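Local coordinates for protein oxidoreductase YdhF (PDB 1OG6) that probably acts as an NADPH-dependent oxidoreductase of the aldo/keto reductase family, binding its nicotinamide cofactor in an alpha/beta barrel, at residues Q3-A8 against F14-M19; S184-P189 against G214-N219; P206-C211 against A248-L253. All blocks are in the same frame, centred on the assembly; numbering follows the deposited sequence.

Contact 1: Q3-A8 against F14-M19; sequences QRITIA and FSRFVM
Ile5 and Phe14 sit across from each other as a hydrogen-bonded antiparallel pair: Ile5 N donates to Phe14 O at 2.8 Å, and Phe14 N donates back to Ile5 O at 3.0 Å. One step along, Arg4 and Ser15 form a non-hydrogen-bonded pair, and beyond them Arg16 N reaches Gln3 O at 3.1 Å. The tightly packed part is the face bearing Ile5 and Phe14. Here Ile7 lays CG2 and CD1 across the CD2–CE2 side of the Phe14 ring, although the model brings these groups too close for the exact fit to be trusted. Leu258 of strand 258-261 touches Ile5 and Ile7, and Thr48 touches Phe14. This is the N-terminal beta hairpin that closes the bottom of the barrel in aldo/keto reductases; its second arm is strand 13-20, interrupted around Arg16 and Phe17, and it pairs in parallel with strands 48-50 and 258-261. At one border of the apolar patch, Ile5 CD1 meets Arg16 NH2 at 3.6 Å. Arg16 gets there by an extended chain with CG trans to the backbone N (chi1 -166°), and its NH1 bonds to Leu251 O. The other face is looser and more polar. Arg4 bends at chi2 and chi3 and folds its guanidinium back over the strand, so that Phe14 O lies above one face, offset toward the rim, while Ser15 CB lies in plane at the edge, 3.5 Å from NH2. Salt bridges to Glu13 and Glu79 hold that group, and at the strand's start the exposed side chain of Gln3 leads away from the partner strand.

Contact 2: S184-P189 against G214-N219; sequences SPVHQP and GGRLFN. With NAP (NADP nicotinamide-adenine-dinucleotide phosphate), chain F.
Val186, the third residue of a type I beta turn from Ser184 to His187, looks across at the weakly bonded helix 216-219, with 8.0 Å between the CA atoms of Val186 and Leu217; His187 N to Ser184 O, 2.8 Å, closes the turn. Both pieces belong to loops that follow strands of the alpha/beta barrel, the turn after strand 179-182 and the helix after strand 207-209, and the second loop is part of the NADP-binding site. Val186 carries the contact with both its methyls. At a chi1 of -53°, CG1 lies beside the backbone N and meets Leu217 CD1 at 4.0 Å, while CG2 meets Arg216 NH2 at 4.1 Å, neither squarely over the guanidinium nor at its edge. Leu226 of helix 224-237 touches Val186 and Leu217 alike, so the small apolar patch continues into that helix. The cofactor lies on the other side of segment 214-219. Gly214 N donates to O1A of the diphosphate at 2.9 Å, and Gly215, whose phi of 103° suits glycine, brings its CA up against the adenosine ribose oxygen O4B. Phe218 is held flat between two neighbours: the adenine covers one face, with NADP C5A 3.7 Å from Phe218 CZ. Leu217 CB lies over the opposite face, toward the rim, while Gly215 CA is at the edge. Toward the polar side, Arg216 keeps an extended chain from CG to NE, with a long, weak ion pair to Asp220. A single water lies in the guanidinium plane, 2.8 Å from His187 ND1 and joined to Arg216 NH2 by a weak bond of 3.4 Å.

Contact 3: P206-C211 against A248-L253; sequences PMAWSC and AWVLRL. With NAP (NADP nicotinamide-adenine-dinucleotide phosphate), chain F.
Trp209 carries the nicotinamide on one face of its indole, with NADP C3N 3.7 Å above the plane and over the ring centre, while Ser210 OG lies in plane at its edge. Trp249 is the other flat group; Val250 CG2 sits in plane at its edge, and its ring stacks with that of Trp285. The two segments belong to the alpha/beta barrel: strand 207-209 pairs in parallel with strand 258-261, and helix 242-251 is part of the beta-alpha-beta crossover between them. An aromatic side chain under the nicotinamide is a familiar feature of aldo/keto reductases. Here the carboxamide reaches out over the pyrrole part of the indole, with C7N 3.6 Å from Trp209 NE1, and that nitrogen hydrogen-bonds Asn159 OD1, which fixes the rotation of the ring. Ser210 OG is directed at the diphosphate end of the nicotinamide half, 2.9 Å from O1N and 3.1 Å from O5D; its one proton can serve either, and the model does not settle which. The far side of the strand is where the two segments meet, through a small buried apolar contact. The nearest CA atoms, those of Cys211 and Val250, are 7.4 Å apart. One methyl does the touching: at a chi1 of 179°, CG1 of Val250 is trans to its backbone N and is directed at the strand, whereas CG2 turns to the indole of Trp249. Pro259 on the neighbouring strand also packs on Cys211. At the outer surface Arg252 reaches Leu133 of the second subunit. Val250 CG1 rests at 4.3 Å from Ala208 CB and at the same 4.3 Å from Cys211 SG.

How the contacts relate
Contact 1 comes first along the chain and is complete before the others open; contacts 2 and 3 interleave, since segment 206-211 falls between the two halves of contact 2. Contacts 1 and 3 have centres 12 Å apart and reach the same barrel sheet, joined by packing of Val18 on Met207 and Phe17 on Leu251. Contacts 2 and 3, centres 11 Å apart, meet where Pro185 and Gln188 touch the Trp249 indole at CZ3 and CH2, and both meet NADP. Contacts 1 and 2 are about 12 Å apart at their nearest atoms. The hairpin thus closes the barrel away from the cofactor, while the other two frame its nicotinamide, diphosphate and adenine.

Contact 1: Q3-A8 against F14-M19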
loop_
_atom_site.group_PDB
_atom_site.type_symbol
_atom_site.label_atom_id
_atom_site.label_comp_id
_atom_site.label_asym_id
_atom_site.label_seq_id
_atom_site.Cartn_x
_atom_site.Cartn_y
_atom_site.Cartn_z
ATOM N N GLN C 3 20.908 0.586 27.000
ATOM C CA GLN C 3 21.555 -0.173 25.948
ATOM C C GLN C 3 21.834 0.700 24.734
ATOM O O GLN C 3 21.268 1.779 24.590
ATOM C CB GLN C 3 20.667 -1.356 25.557
ATOM C CG GLN C 3 21.314 -2.327 24.588
ATOM C CD GLN C 3 22.640 -2.854 25.102
ATOM O OE1 GLN C 3 22.717 -3.403 26.203
ATOM N NE2 GLN C 3 23.692 -2.690 24.305
ATOM N N ARG C 4 22.725 0.228 23.874
ATOM C CA ARG C 4 23.082 0.940 22.663
ATOM C C ARG C 4 22.433 0.174 21.523
ATOM O O ARG C 4 22.218 -1.028 21.639
ATOM C CB ARG C 4 24.594 0.940 22.496
ATOM C CG ARG C 4 25.338 1.361 23.748
ATOM C CD ARG C 4 26.065 2.679 23.538
ATOM N NE ARG C 4 25.150 3.803 23.374
ATOM C CZ ARG C 4 25.329 4.777 22.495
ATOM N NH1 ARG C 4 26.386 4.758 21.701
ATOM N NH2 ARG C 4 24.455 5.764 22.405
ATOM N N ILE C 5 22.122 0.849 20.424
ATOM C CA ILE C 5 21.486 0.168 19.306
ATOM C C ILE C 5 21.773 0.794 17.944
ATOM O O ILE C 5 21.406 1.937 17.690
ATOM C CB ILE C 5 19.959 0.101 19.522
ATOM C CG1 ILE C 5 19.298 -0.632 18.358
ATOM C CG2 ILE C 5 19.386 1.498 19.679
ATOM C CD1 ILE C 5 17.820 -0.919 18.574
ATOM N N THR C 6 22.439 0.042 17.072
ATOM C CA THR C 6 22.752 0.521 15.729
ATOM C C THR C 6 21.420 0.616 14.994
ATOM O O THR C 6 20.807 -0.399 14.680
ATOM C CB THR C 6 23.684 -0.466 14.995
ATOM O OG1 THR C 6 24.982 -0.438 15.600
ATOM C CG2 THR C 6 23.811 -0.106 13.531
ATOM N N ILE C 7 20.976 1.834 14.713
ATOM C CA ILE C 7 19.688 2.039 14.068
ATOM C C ILE C 7 19.456 1.471 12.664
ATOM O O ILE C 7 18.346 1.068 12.343
ATOM C CB ILE C 7 19.328 3.528 14.077
ATOM C CG1 ILE C 7 20.384 4.329 13.333
ATOM C CG2 ILE C 7 19.236 4.020 15.505
ATOM C CD1 ILE C 7 20.072 5.802 13.251
ATOM N N ALA C 8 20.478 1.424 11.826
ATOM C CA ALA C 8 20.301 0.899 10.480
ATOM C C ALA C 8 21.463 -0.018 10.152
ATOM O O ALA C 8 22.308 -0.267 11.003
ATOM C CB ALA C 8 20.239 2.041 9.485
ATOM N N PHE C 14 22.821 4.556 18.331
ATOM C CA PHE C 14 22.143 5.480 19.220
ATOM C C PHE C 14 21.860 4.802 20.545
ATOM O O PHE C 14 22.055 3.604 20.681
ATOM C CB PHE C 14 20.823 5.956 18.611
ATOM C CG PHE C 14 20.982 6.939 17.482
ATOM C CD1 PHE C 14 22.069 7.801 17.432
ATOM C CD2 PHE C 14 20.015 7.040 16.494
ATOM C CE1 PHE C 14 22.183 8.743 16.422
ATOM C CE2 PHE C 14 20.127 7.983 15.485
ATOM C CZ PHE C 14 21.209 8.831 15.450
ATOM N N SER C 15 21.411 5.581 21.523
ATOM C CA SER C 15 21.067 5.046 22.831
ATOM C C SER C 15 19.589 4.728 22.690
ATOM O O SER C 15 18.848 5.563 22.218
ATOM C CB SER C 15 21.275 6.109 23.903
ATOM O OG SER C 15 20.354 7.163 23.734
ATOM N N ARG C 16 19.155 3.540 23.095
ATOM C CA ARG C 16 17.754 3.161 22.939
ATOM C C ARG C 16 16.699 4.201 23.314
ATOM O O ARG C 16 15.604 4.185 22.758
ATOM C CB ARG C 16 17.463 1.861 23.673
ATOM C CG ARG C 16 16.144 1.262 23.265
ATOM C CD ARG C 16 16.060 -0.210 23.601
ATOM N NE ARG C 16 14.825 -0.779 23.075
ATOM C CZ ARG C 16 14.467 -0.731 21.795
ATOM N NH1 ARG C 16 13.320 -1.276 21.399
ATOM N NH2 ARG C 16 15.259 -0.141 20.911
ATOM N N PHE C 17 16.996 5.080 24.267
ATOM C CA PHE C 17 16.054 6.144 24.622
ATOM C C PHE C 17 16.727 7.426 24.157
ATOM O O PHE C 17 17.856 7.721 24.556
ATOM C CB PHE C 17 15.794 6.230 26.131
ATOM C CG PHE C 17 14.661 5.355 26.620
ATOM C CD1 PHE C 17 14.870 4.015 26.941
ATOM C CD2 PHE C 17 13.385 5.874 26.782
ATOM C CE1 PHE C 17 13.822 3.209 27.417
ATOM C CE2 PHE C 17 12.335 5.067 27.258
ATOM C CZ PHE C 17 12.562 3.739 27.573
ATOM N N VAL C 18 16.038 8.162 23.289
ATOM C CA VAL C 18 16.522 9.419 22.733
ATOM C C VAL C 18 15.926 10.557 23.566
ATOM O O VAL C 18 14.789 10.458 24.012
ATOM C CB VAL C 18 16.050 9.572 21.272
ATOM C CG1 VAL C 18 16.553 10.853 20.694
ATOM C CG2 VAL C 18 16.521 8.403 20.444
ATOM N N MET C 19 16.681 11.630 23.781
ATOM C CA MET C 19 16.187 12.764 24.555
ATOM C C MET C 19 15.742 13.856 23.581
ATOM O O MET C 19 16.539 14.344 22.792
ATOM C CB MET C 19 17.289 13.287 25.468
ATOM C CG MET C 19 16.848 13.532 26.895
ATOM S SD MET C 19 15.481 14.689 26.984
ATOM C CE MET C 19 14.821 14.347 28.557
#

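Contact 2: S184-P189 against G214-N219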
loop_
_atom_site.group_PDB
_atom_site.type_symbol
_atom_site.label_atom_id
_atom_site.label_comp_id
_atom_site.label_asym_id
_atom_site.label_seq_id
_atom_site.Cartn_x
_atom_site.Cartn_y
_atom_site.Cartn_z
ATOM N N SER C 184 2.257 5.055 19.915
ATOM C CA SER C 184 1.803 5.043 21.297
ATOM C C SER C 184 0.466 4.336 21.305
ATOM O O SER C 184 -0.205 4.274 20.279
ATOM C CB SER C 184 1.638 6.460 21.839
ATOM O OG SER C 184 0.613 7.153 21.157
ATOM N N PRO C 185 0.054 3.794 22.459
ATOM C CA PRO C 185 -1.229 3.087 22.557
ATOM C C PRO C 185 -2.407 3.896 22.002
ATOM O O PRO C 185 -3.404 3.323 21.561
ATOM C CB PRO C 185 -1.361 2.828 24.052
ATOM C CG PRO C 185 0.062 2.726 24.508
ATOM C CD PRO C 185 0.724 3.855 23.769
ATOM N N VAL C 186 -2.285 5.222 22.027
ATOM C CA VAL C 186 -3.338 6.105 21.531
ATOM C C VAL C 186 -3.241 6.340 20.023
ATOM O O VAL C 186 -4.227 6.710 19.386
ATOM C CB VAL C 186 -3.315 7.478 22.236
ATOM C CG1 VAL C 186 -3.350 7.288 23.734
ATOM C CG2 VAL C 186 -2.090 8.258 21.824
ATOM N N HIS C 187 -2.058 6.132 19.452
ATOM C CA HIS C 187 -1.873 6.306 18.016
ATOM C C HIS C 187 -1.216 5.051 17.449
ATOM O O HIS C 187 0.007 4.945 17.425
ATOM C CB HIS C 187 -0.997 7.527 17.739
ATOM C CG HIS C 187 -0.998 7.947 16.305
ATOM N ND1 HIS C 187 -2.121 8.443 15.681
ATOM C CD2 HIS C 187 -0.031 7.897 15.357
ATOM C CE1 HIS C 187 -1.847 8.676 14.409
ATOM N NE2 HIS C 187 -0.585 8.353 14.187
ATOM N N GLN C 188 -2.030 4.108 16.983
ATOM C CA GLN C 188 -1.509 2.854 16.453
ATOM C C GLN C 188 -1.728 2.562 14.971
ATOM O O GLN C 188 -1.766 1.399 14.578
ATOM C CB GLN C 188 -2.086 1.682 17.238
ATOM C CG GLN C 188 -1.952 1.789 18.732
ATOM C CD GLN C 188 -2.715 0.703 19.455
ATOM O OE1 GLN C 188 -3.092 0.875 20.606
ATOM N NE2 GLN C 188 -2.942 -0.422 18.789
ATOM N N PRO C 189 -1.878 3.587 14.122
ATOM C CA PRO C 189 -2.084 3.204 12.724
ATOM C C PRO C 189 -0.831 2.631 12.062
ATOM O O PRO C 189 -0.900 1.665 11.306
ATOM C CB PRO C 189 -2.547 4.504 12.076
ATOM C CG PRO C 189 -1.819 5.542 12.865
ATOM C CD PRO C 189 -1.979 5.047 14.289
ATOM N N GLY C 214 1.821 13.120 23.462
ATOM C CA GLY C 214 2.125 14.524 23.683
ATOM C C GLY C 214 1.794 14.997 25.086
ATOM O O GLY C 214 1.834 16.194 25.370
ATOM N N GLY C 215 1.470 14.056 25.968
ATOM C CA GLY C 215 1.132 14.406 27.333
ATOM C C GLY C 215 -0.361 14.354 27.594
ATOM O O GLY C 215 -0.798 14.412 28.745
ATOM N N ARG C 216 -1.146 14.242 26.527
ATOM C CA ARG C 216 -2.592 14.185 26.669
ATOM C C ARG C 216 -3.048 12.776 27.036
ATOM O O ARG C 216 -4.196 12.397 26.813
ATOM C CB ARG C 216 -3.284 14.651 25.381
ATOM C CG ARG C 216 -3.288 13.654 24.235
ATOM C CD ARG C 216 -4.148 14.181 23.087
ATOM N NE ARG C 216 -4.484 13.152 22.105
ATOM C CZ ARG C 216 -3.601 12.547 21.314
ATOM N NH1 ARG C 216 -2.315 12.869 21.386
ATOM N NH2 ARG C 216 -4.002 11.620 20.448
ATOM N N LEU C 217 -2.135 12.000 27.604
ATOM C CA LEU C 217 -2.450 10.642 28.020
ATOM C C LEU C 217 -2.974 10.699 29.447
ATOM O O LEU C 217 -3.858 9.931 29.825
ATOM C CB LEU C 217 -1.195 9.762 27.978
ATOM C CG LEU C 217 -1.327 8.334 28.519
ATOM C CD1 LEU C 217 -2.131 7.493 27.536
ATOM C CD2 LEU C 217 0.053 7.731 28.738
ATOM N N PHE C 218 -2.425 11.625 30.229
ATOM C CA PHE C 218 -2.812 11.780 31.627
ATOM C C PHE C 218 -3.883 12.847 31.808
ATOM O O PHE C 218 -4.507 12.938 32.868
ATOM C CB PHE C 218 -1.595 12.164 32.480
ATOM C CG PHE C 218 -0.280 11.674 31.934
ATOM C CD1 PHE C 218 0.311 12.300 30.838
ATOM C CD2 PHE C 218 0.369 10.589 32.516
ATOM C CE1 PHE C 218 1.530 11.852 30.330
ATOM C CE2 PHE C 218 1.585 10.136 32.015
ATOM C CZ PHE C 218 2.167 10.768 30.919
ATOM N N ASN C 219 -4.090 13.651 30.769
ATOM C CA ASN C 219 -5.064 14.733 30.813
ATOM C C ASN C 219 -6.348 14.448 30.037
ATOM O O ASN C 219 -7.443 14.645 30.559
ATOM C CB ASN C 219 -4.418 16.024 30.301
ATOM C CG ASN C 219 -3.234 16.464 31.157
ATOM O OD1 ASN C 219 -3.391 16.771 32.343
ATOM N ND2 ASN C 219 -2.043 16.492 30.560
HETATM P PA NAP F . 5.711 12.806 24.771
HETATM O O1A NAP F . 4.386 12.368 24.566
HETATM O O2A NAP F . 6.886 11.932 25.155
HETATM O O5B NAP F . 5.725 13.983 25.862
HETATM C C5B NAP F . 4.964 13.775 27.071
HETATM C C4B NAP F . 4.589 15.221 27.545
HETATM O O4B NAP F . 3.785 14.956 28.759
HETATM C C3B NAP F . 5.775 16.074 28.065
HETATM O O3B NAP F . 5.547 17.385 27.560
HETATM C C2B NAP F . 5.715 16.056 29.580
HETATM O O2B NAP F . 5.906 17.337 30.175
HETATM C C1B NAP F . 4.300 15.513 29.937
HETATM N N9A NAP F . 4.396 14.502 30.978
HETATM C C8A NAP F . 5.282 13.456 31.164
HETATM N N7A NAP F . 5.054 12.734 32.245
HETATM C C5A NAP F . 3.942 13.352 32.804
HETATM C C6A NAP F . 3.227 13.039 33.973
HETATM N N6A NAP F . 3.479 12.034 34.835
HETATM N N1A NAP F . 2.127 13.857 34.290
HETATM N N3A NAP F . 2.454 15.268 32.307
HETATM C C4A NAP F . 3.535 14.448 32.018
HETATM O O3 NAP F . 6.197 13.539 23.448
HETATM P PN NAP F . 6.203 15.055 23.019
HETATM O O1N NAP F . 5.286 15.588 22.005
HETATM O O2N NAP F . 7.497 15.710 23.381
HETATM O O5D NAP F . 6.896 14.507 21.658
HETATM C C5D NAP F . 7.971 13.488 21.630
HETATM C C4D NAP F . 9.248 14.030 21.006
HETATM O O4D NAP F . 9.348 13.756 19.584
HETATM C C3D NAP F . 9.559 15.561 21.177
HETATM O O3D NAP F . 10.427 15.809 22.289
HETATM O O2D NAP F . 11.556 16.231 19.845
HETATM C C1D NAP F . 9.804 14.938 18.855
HETATM N N1N NAP F . 8.768 15.297 17.814
HETATM C C2N NAP F . 8.927 14.920 16.455
HETATM C C3N NAP F . 7.955 15.303 15.530
HETATM C C7N NAP F . 8.130 14.894 14.061
HETATM O O7N NAP F . 7.268 15.252 13.300
HETATM N N7N NAP F . 9.160 14.196 13.664
HETATM C C4N NAP F . 6.780 16.086 15.932
HETATM C C5N NAP F . 6.653 16.442 17.306
HETATM C C6N NAP F . 7.635 16.061 18.268
HETATM P P2B NAP F . 6.714 17.583 31.556
HETATM O O1X NAP F . 8.209 17.419 31.813
HETATM O O2X NAP F . 5.889 18.509 32.418
HETATM O O3X NAP F . 7.245 18.721 30.712
HETATM O O HOH W 1 -3.616 9.703 17.675
#

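Contact 3: P206-C211 against A248-L253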
loop_
_atom_site.group_PDB
_atom_site.type_symbol
_atom_site.label_atom_id
_atom_site.label_comp_id
_atom_site.label_asym_id
_atom_site.label_seq_id
_atom_site.Cartn_x
_atom_site.Cartn_y
_atom_site.Cartn_z
ATOM N N PRO C 206 13.029 2.777 13.933
ATOM C CA PRO C 206 12.225 4.001 13.979
ATOM C C PRO C 206 12.234 4.684 15.326
ATOM O O PRO C 206 11.942 4.051 16.326
ATOM C CB PRO C 206 10.834 3.497 13.645
ATOM C CG PRO C 206 10.805 2.221 14.375
ATOM C CD PRO C 206 12.143 1.601 13.998
ATOM N N MET C 207 12.573 5.966 15.352
ATOM C CA MET C 207 12.559 6.737 16.589
ATOM C C MET C 207 11.084 7.056 16.769
ATOM O O MET C 207 10.456 7.587 15.865
ATOM C CB MET C 207 13.384 8.009 16.412
ATOM C CG MET C 207 14.848 7.704 16.141
ATOM S SD MET C 207 15.844 9.079 15.578
ATOM C CE MET C 207 15.874 10.110 17.036
ATOM N N ALA C 208 10.517 6.718 17.916
ATOM C CA ALA C 208 9.092 6.939 18.120
ATOM C C ALA C 208 8.777 8.191 18.902
ATOM O O ALA C 208 9.230 8.350 20.027
ATOM C CB ALA C 208 8.489 5.733 18.814
ATOM N N TRP C 209 7.988 9.085 18.320
ATOM C CA TRP C 209 7.655 10.301 19.034
ATOM C C TRP C 209 6.272 10.332 19.649
ATOM O O TRP C 209 5.366 9.618 19.227
ATOM C CB TRP C 209 7.868 11.545 18.164
ATOM C CG TRP C 209 7.134 11.639 16.847
ATOM C CD1 TRP C 209 7.613 11.281 15.612
ATOM C CD2 TRP C 209 5.868 12.275 16.612
ATOM N NE1 TRP C 209 6.735 11.672 14.629
ATOM C CE2 TRP C 209 5.656 12.284 15.215
ATOM C CE3 TRP C 209 4.896 12.845 17.448
ATOM C CZ2 TRP C 209 4.506 12.845 14.634
ATOM C CZ3 TRP C 209 3.754 13.401 16.872
ATOM C CH2 TRP C 209 3.571 13.397 15.479
ATOM N N SER C 210 6.146 11.170 20.673
ATOM C CA SER C 210 4.910 11.356 21.420
ATOM C C SER C 210 4.308 10.045 21.917
ATOM O O SER C 210 3.112 9.795 21.743
ATOM C CB SER C 210 3.895 12.122 20.568
ATOM O OG SER C 210 4.345 13.443 20.318
ATOM N N CYS C 211 5.144 9.214 22.540
ATOM C CA CYS C 211 4.703 7.929 23.078
ATOM C C CYS C 211 3.621 8.171 24.104
ATOM O O CYS C 211 2.795 7.295 24.365
ATOM C CB CYS C 211 5.852 7.189 23.750
ATOM S SG CYS C 211 7.227 6.857 22.663
ATOM N N ALA C 248 7.072 0.835 27.525
ATOM C CA ALA C 248 7.470 -0.571 27.382
ATOM C C ALA C 248 6.601 -1.221 26.318
ATOM O O ALA C 248 7.072 -2.032 25.517
ATOM C CB ALA C 248 7.314 -1.310 28.711
ATOM N N TRP C 249 5.318 -0.865 26.334
ATOM C CA TRP C 249 4.361 -1.368 25.363
ATOM C C TRP C 249 4.953 -1.045 23.999
ATOM O O TRP C 249 4.902 -1.852 23.075
ATOM C CB TRP C 249 3.027 -0.643 25.516
ATOM C CG TRP C 249 1.994 -1.103 24.540
ATOM C CD1 TRP C 249 1.169 -2.183 24.666
ATOM C CD2 TRP C 249 1.712 -0.532 23.259
ATOM N NE1 TRP C 249 0.393 -2.320 23.543
ATOM C CE2 TRP C 249 0.708 -1.319 22.662
ATOM C CE3 TRP C 249 2.215 0.569 22.554
ATOM C CZ2 TRP C 249 0.195 -1.041 21.392
ATOM C CZ3 TRP C 249 1.704 0.840 21.292
ATOM C CH2 TRP C 249 0.705 0.037 20.725
ATOM N N VAL C 250 5.522 0.153 23.905
ATOM C CA VAL C 250 6.149 0.653 22.688
ATOM C C VAL C 250 7.483 -0.057 22.467
ATOM O O VAL C 250 7.793 -0.542 21.384
ATOM C CB VAL C 250 6.431 2.172 22.806
ATOM C CG1 VAL C 250 7.092 2.673 21.553
ATOM C CG2 VAL C 250 5.144 2.933 23.051
ATOM N N LEU C 251 8.265 -0.115 23.531
ATOM C CA LEU C 251 9.582 -0.717 23.492
ATOM C C LEU C 251 9.601 -2.136 22.947
ATOM O O LEU C 251 10.604 -2.551 22.356
ATOM C CB LEU C 251 10.177 -0.692 24.905
ATOM C CG LEU C 251 11.614 -0.235 25.149
ATOM C CD1 LEU C 251 11.940 0.998 24.345
ATOM C CD2 LEU C 251 11.773 0.042 26.613
ATOM N N ARG C 252 8.505 -2.879 23.112
ATOM C CA ARG C 252 8.514 -4.264 22.653
ATOM C C ARG C 252 7.966 -4.622 21.276
ATOM O O ARG C 252 7.750 -5.797 20.987
ATOM C CB ARG C 252 7.880 -5.180 23.705
ATOM C CG ARG C 252 6.418 -5.469 23.540
ATOM C CD ARG C 252 6.083 -6.818 24.184
ATOM N NE ARG C 252 6.512 -7.946 23.358
ATOM C CZ ARG C 252 6.460 -9.220 23.735
ATOM N NH1 ARG C 252 6.002 -9.550 24.933
ATOM N NH2 ARG C 252 6.858 -10.169 22.903
ATOM N N LEU C 253 7.749 -3.630 20.423
ATOM C CA LEU C 253 7.274 -3.900 19.079
ATOM C C LEU C 253 8.463 -4.517 18.333
ATOM O O LEU C 253 9.614 -4.157 18.590
ATOM C CB LEU C 253 6.810 -2.598 18.438
ATOM C CG LEU C 253 5.521 -2.068 19.071
ATOM C CD1 LEU C 253 5.249 -0.672 18.599
ATOM C CD2 LEU C 253 4.372 -2.966 18.716
HETATM P PA NAP F . 5.711 12.806 24.771
HETATM O O1A NAP F . 4.386 12.368 24.566
HETATM O O2A NAP F . 6.886 11.932 25.155
HETATM O O5B NAP F . 5.725 13.983 25.862
HETATM C C5B NAP F . 4.964 13.775 27.071
HETATM C C4B NAP F . 4.589 15.221 27.545
HETATM O O4B NAP F . 3.785 14.956 28.759
HETATM C C3B NAP F . 5.775 16.074 28.065
HETATM O O3B NAP F . 5.547 17.385 27.560
HETATM C C2B NAP F . 5.715 16.056 29.580
HETATM O O2B NAP F . 5.906 17.337 30.175
HETATM C C1B NAP F . 4.300 15.513 29.937
HETATM N N9A NAP F . 4.396 14.502 30.978
HETATM C C8A NAP F . 5.282 13.456 31.164
HETATM N N7A NAP F . 5.054 12.734 32.245
HETATM C C5A NAP F . 3.942 13.352 32.804
HETATM C C6A NAP F . 3.227 13.039 33.973
HETATM N N6A NAP F . 3.479 12.034 34.835
HETATM N N1A NAP F . 2.127 13.857 34.290
HETATM N N3A NAP F . 2.454 15.268 32.307
HETATM C C4A NAP F . 3.535 14.448 32.018
HETATM O O3 NAP F . 6.197 13.539 23.448
HETATM P PN NAP F . 6.203 15.055 23.019
HETATM O O1N NAP F . 5.286 15.588 22.005
HETATM O O2N NAP F . 7.497 15.710 23.381
HETATM O O5D NAP F . 6.896 14.507 21.658
HETATM C C5D NAP F . 7.971 13.488 21.630
HETATM C C4D NAP F . 9.248 14.030 21.006
HETATM O O4D NAP F . 9.348 13.756 19.584
HETATM C C3D NAP F . 9.559 15.561 21.177
HETATM O O3D NAP F . 10.427 15.809 22.289
HETATM O O2D NAP F . 11.556 16.231 19.845
HETATM C C1D NAP F . 9.804 14.938 18.855
HETATM N N1N NAP F . 8.768 15.297 17.814
HETATM C C2N NAP F . 8.927 14.920 16.455
HETATM C C3N NAP F . 7.955 15.303 15.530
HETATM C C7N NAP F . 8.130 14.894 14.061
HETATM O O7N NAP F . 7.268 15.252 13.300
HETATM N N7N NAP F . 9.160 14.196 13.664
HETATM C C4N NAP F . 6.780 16.086 15.932
HETATM C C5N NAP F . 6.653 16.442 17.306
HETATM C C6N NAP F . 7.635 16.061 18.268
HETATM P P2B NAP F . 6.714 17.583 31.556
HETATM O O1X NAP F . 8.209 17.419 31.813
HETATM O O2X NAP F . 5.889 18.509 32.418
HETATM O O3X NAP F . 7.245 18.721 30.712
#